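Side-chain contacts in DsbA-like disulfide oxidoreductase (Wolbachia endosymbiont of Drosophila melanogaster, PDB 6EEZ), which acts as a homotrimeric thiol-disulfide exchange protein and disulfide isomerase of the DsbA-like branch of the thioredoxin superfamily: residues 49-54 / 170-175; 160-165 / 176-181. All coordinates share one frame; numbering follows the deposited sequence.

Contact 1 (49-54 / 170-175)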
# COMPACT_ATOMS: atom_id res chain seq x y z
N LYS A 49 2.58 0.76 10.61
CA LYS A 49 2.62 2.13 11.12
C LYS A 49 4.07 2.63 11.26
O LYS A 49 4.36 3.77 10.94
CB LYS A 49 1.91 2.23 12.49
CG LYS A 49 0.39 2.14 12.46
CD LYS A 49 -0.23 2.45 13.84
CE LYS A 49 -1.75 2.30 13.84
NZ LYS A 49 -2.44 3.02 12.71
N ALA A 50 4.97 1.78 11.74
CA ALA A 50 6.32 2.22 12.09
C ALA A 50 7.21 2.51 10.87
O ALA A 50 8.19 3.24 10.98
CB ALA A 50 6.98 1.20 12.97
N ILE A 51 6.89 1.93 9.72
CA ILE A 51 7.73 2.10 8.52
C ILE A 51 7.20 3.21 7.62
O ILE A 51 7.67 3.36 6.51
CB ILE A 51 7.83 0.78 7.68
CG1 ILE A 51 6.46 0.32 7.15
CG2 ILE A 51 8.45 -0.27 8.52
CD1 ILE A 51 6.52 -0.82 6.02
N LYS A 52 6.22 3.97 8.11
CA LYS A 52 5.54 4.95 7.27
C LYS A 52 6.54 5.98 6.70
O LYS A 52 6.37 6.45 5.57
CB LYS A 52 4.43 5.65 8.07
CG LYS A 52 4.90 6.45 9.25
CD LYS A 52 3.72 7.00 10.05
CE LYS A 52 4.21 7.90 11.21
NZ LYS A 52 4.93 7.09 12.24
N ASN A 53 7.59 6.26 7.46
CA ASN A 53 8.59 7.25 7.06
C ASN A 53 9.71 6.63 6.25
O ASN A 53 10.42 7.33 5.52
CB ASN A 53 9.15 7.95 8.29
CG ASN A 53 8.20 8.99 8.83
OD1 ASN A 53 7.50 9.66 8.06
ND2 ASN A 53 8.15 9.13 10.16
N ASP A 54 9.88 5.32 6.37
CA ASP A 54 10.77 4.60 5.46
C ASP A 54 10.19 4.71 4.07
O ASP A 54 10.90 5.05 3.12
CB ASP A 54 10.90 3.13 5.86
CG ASP A 54 11.74 2.94 7.10
OD1 ASP A 54 12.58 3.80 7.38
OD2 ASP A 54 11.57 1.91 7.78
N VAL A 170 10.12 -8.78 3.73
CA VAL A 170 9.03 -9.06 4.68
C VAL A 170 9.28 -8.33 6.02
O VAL A 170 10.37 -8.38 6.57
CB VAL A 170 8.89 -10.59 4.94
CG1 VAL A 170 7.68 -10.86 5.81
CG2 VAL A 170 8.74 -11.38 3.63
N GLY A 171 8.26 -7.66 6.55
CA GLY A 171 8.38 -7.01 7.85
C GLY A 171 9.01 -5.61 7.78
O GLY A 171 9.00 -4.97 6.73
N ALA A 172 9.54 -5.14 8.91
CA ALA A 172 10.11 -3.80 9.00
C ALA A 172 11.53 -3.79 8.48
O ALA A 172 12.48 -3.75 9.25
CB ALA A 172 10.08 -3.30 10.42
N THR A 173 11.66 -3.81 7.17
CA THR A 173 12.96 -3.83 6.53
C THR A 173 13.65 -2.51 6.69
O THR A 173 13.05 -1.47 6.44
CB THR A 173 12.83 -4.13 5.03
OG1 THR A 173 12.00 -5.28 4.85
CG2 THR A 173 14.19 -4.36 4.41
N ASP A 174 14.92 -2.55 7.07
CA ASP A 174 15.73 -1.34 7.17
C ASP A 174 15.78 -0.60 5.84
O ASP A 174 15.86 -1.21 4.76
CB ASP A 174 17.14 -1.69 7.63
CG ASP A 174 17.19 -2.16 9.08
OD1 ASP A 174 16.30 -1.75 9.87
OD2 ASP A 174 18.12 -2.91 9.44
N LEU A 175 15.73 0.73 5.93
CA LEU A 175 15.72 1.60 4.76
C LEU A 175 16.94 1.42 3.87
O LEU A 175 16.83 1.47 2.65
CB LEU A 175 15.62 3.07 5.21
CG LEU A 175 15.44 4.12 4.11
CD1 LEU A 175 14.30 3.76 3.17
CD2 LEU A 175 15.21 5.53 4.73
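I51 and A172 make the apolar part of this contact. The γ-methyl CG2 of I51 sits 3.9 Å from A172 CB and equally far from A172 CA, so one methyl group meets both the side chain and the backbone of the facing loop. The first torsion of I51 (chi1 62°) sets CG2 beside its own backbone N and places CG1 between that N and the carbonyl carbon, from where CD1 packs on P160. A172 is the centre of an inverse gamma turn, and I51 lies at the break between helix 46-50 and helix 52-60; two bends of the chain therefore meet here.

The second part pairs a polar group with an aliphatic one. The carboxylate of D54 and the isobutyl group of L175 lie alongside each other, running in opposite senses: D54 OD1 comes within 3.8 Å of L175 CB, while L175 CD1 reaches back to 3.6 Å from the carbonyl O of D54. The isobutyl group of L175 also packs on Q57 and L58, farther along helix 52-60. D54 OD2 ends 3.9 Å from T173 O, a distance at which no bond is made.

The two segments are thus held by van der Waals packing at the surface of the thioredoxin fold, and the I51 end lies near, without touching, the C45-C48 disulfide. The carboxylate atoms D54 OD2 and D174 OD1 lie 6.3 Å apart, probably a weak like-charge interaction at most.

Contact 2 (160-165 / 176-181)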
# COMPACT_ATOMS: atom_id res chain seq x y z
N PRO A 160 3.69 -5.97 7.34
CA PRO A 160 3.82 -5.51 5.95
C PRO A 160 4.79 -6.37 5.17
O PRO A 160 5.55 -7.12 5.77
CB PRO A 160 4.39 -4.10 6.10
CG PRO A 160 5.31 -4.26 7.27
CD PRO A 160 4.64 -5.25 8.21
N PHE A 161 4.78 -6.19 3.85
CA PHE A 161 5.86 -6.69 3.02
C PHE A 161 5.91 -5.85 1.78
O PHE A 161 4.93 -5.17 1.44
CB PHE A 161 5.71 -8.20 2.69
CG PHE A 161 4.56 -8.55 1.79
CD1 PHE A 161 4.72 -8.59 0.41
CD2 PHE A 161 3.33 -8.92 2.31
CE1 PHE A 161 3.67 -8.95 -0.42
CE2 PHE A 161 2.28 -9.28 1.48
CZ PHE A 161 2.45 -9.30 0.11
N LEU A 162 7.08 -5.87 1.14
CA LEU A 162 7.38 -5.01 0.01
C LEU A 162 8.11 -5.76 -1.11
O LEU A 162 9.13 -6.42 -0.91
CB LEU A 162 8.20 -3.81 0.48
CG LEU A 162 8.64 -2.76 -0.54
CD1 LEU A 162 7.42 -2.09 -1.13
CD2 LEU A 162 9.54 -1.71 0.11
N ILE A 163 7.55 -5.64 -2.30
CA ILE A 163 8.16 -6.14 -3.50
C ILE A 163 8.89 -5.03 -4.21
O ILE A 163 8.31 -4.00 -4.50
CB ILE A 163 7.12 -6.73 -4.46
CG1 ILE A 163 6.39 -7.88 -3.79
CG2 ILE A 163 7.77 -7.17 -5.78
CD1 ILE A 163 5.23 -8.42 -4.64
N ILE A 164 10.16 -5.25 -4.50
CA ILE A 164 10.88 -4.38 -5.43
C ILE A 164 11.55 -5.25 -6.48
O ILE A 164 12.40 -6.07 -6.15
CB ILE A 164 11.97 -3.55 -4.72
CG1 ILE A 164 11.40 -2.79 -3.51
CG2 ILE A 164 12.61 -2.61 -5.70
CD1 ILE A 164 12.48 -2.06 -2.66
N GLY A 165 11.20 -5.04 -7.74
CA GLY A 165 11.80 -5.78 -8.83
C GLY A 165 11.45 -7.27 -8.70
O GLY A 165 10.28 -7.62 -8.73
N ASN A 176 18.11 1.20 4.48
CA ASN A 176 19.35 1.08 3.72
C ASN A 176 19.37 -0.15 2.82
O ASN A 176 20.03 -0.16 1.79
CB ASN A 176 20.55 1.04 4.68
CG ASN A 176 20.54 -0.18 5.59
OD1 ASN A 176 19.67 -0.32 6.44
ND2 ASN A 176 21.53 -1.05 5.43
N VAL A 177 18.64 -1.19 3.21
CA VAL A 177 18.57 -2.41 2.40
C VAL A 177 17.71 -2.16 1.19
O VAL A 177 18.06 -2.54 0.07
CB VAL A 177 18.00 -3.56 3.20
CG1 VAL A 177 17.75 -4.81 2.31
CG2 VAL A 177 18.93 -3.88 4.35
N LEU A 178 16.58 -1.51 1.41
CA LEU A 178 15.71 -1.12 0.33
C LEU A 178 16.42 -0.18 -0.64
O LEU A 178 16.29 -0.33 -1.85
CB LEU A 178 14.44 -0.47 0.88
CG LEU A 178 13.61 -1.32 1.85
CD1 LEU A 178 12.38 -0.52 2.24
CD2 LEU A 178 13.18 -2.71 1.30
N ARG A 179 17.20 0.76 -0.11
CA ARG A 179 17.87 1.74 -0.97
C ARG A 179 18.96 1.12 -1.87
O ARG A 179 19.11 1.52 -3.02
CB ARG A 179 18.49 2.88 -0.13
CG ARG A 179 17.49 3.97 0.25
CD ARG A 179 18.12 5.08 1.09
NE ARG A 179 17.22 6.23 1.20
CZ ARG A 179 17.35 7.21 2.11
NH1 ARG A 179 18.34 7.16 2.99
NH2 ARG A 179 16.48 8.21 2.15
N LYS A 180 19.70 0.17 -1.32
CA LYS A 180 20.73 -0.54 -2.07
C LYS A 180 20.10 -1.38 -3.20
O LYS A 180 20.63 -1.42 -4.31
CB LYS A 180 21.55 -1.43 -1.11
CG LYS A 180 22.59 -2.33 -1.80
CD LYS A 180 23.53 -3.02 -0.79
CE LYS A 180 23.44 -4.55 -0.88
NZ LYS A 180 24.60 -5.25 -0.23
N LYS A 181 18.98 -2.04 -2.92
CA LYS A 181 18.29 -2.81 -3.94
C LYS A 181 17.78 -1.89 -5.04
O LYS A 181 17.93 -2.19 -6.23
CB LYS A 181 17.13 -3.59 -3.36
CG LYS A 181 16.34 -4.40 -4.39
CD LYS A 181 17.11 -5.59 -4.93
CE LYS A 181 16.28 -6.29 -6.00
NZ LYS A 181 16.79 -7.62 -6.50
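Strand residue L162 extends CG anti to its backbone N (chi1 180°), while helix residue L178 carries CG beside its own N (chi1 -58°); these torsions bring the two isobutyl ends together. L162 CD2 packs 3.7 Å from L178 CD1 and 4.0 Å from L178 CD2, the side chains crossing obliquely. The δ-methyl of I164 then meets L178 from two residues farther along the strand, its CD1 lying 4.1 Å from L178 CD2 with the side chains at about a right angle. L178 CD2 is therefore shared between L162 and I164, and L178 also touches F169.

K181, one turn later, lays its aliphatic chain beside I164: CG is 4.3 Å from I164 CG2, and CE is 3.9 Å from I164 O. The chain passes across the end of the strand, and its NZ forms a salt bridge with D166 and a hydrogen bond with S167.

Helix and strand run nearly parallel, the axes of these short segments 17° apart and 10.4 Å from each other at closest approach, as helix 175-185 packs on the central sheet. The chemistry is that of a buried aliphatic layer finished by a lysine whose methylenes stay with the core while its amine reaches polar partners.

From the N terminus, the chain first passes 49-54, just after the CxxC cysteines, then runs through a mainly helical stretch before entering strand 161-164. Contact 1 closes the long loop of 115 residues between 49-54 and 170-175; contact 2 closes a much shorter one, from 160-165 across strand 167-170 to helix 175-185. Their segments alternate, so the two closures cross rather than nest. They also touch: G171 N lies 2.9 Å from P160 O, a probable hydrogen bond, and T173 CG2 packs on L178 CD2. Together they tie helix 46-50, with the CxxC at its start, helix 52-60, cis-proline P160, strand 161-164, the loop after strand 167-170 and the C-terminal helix together.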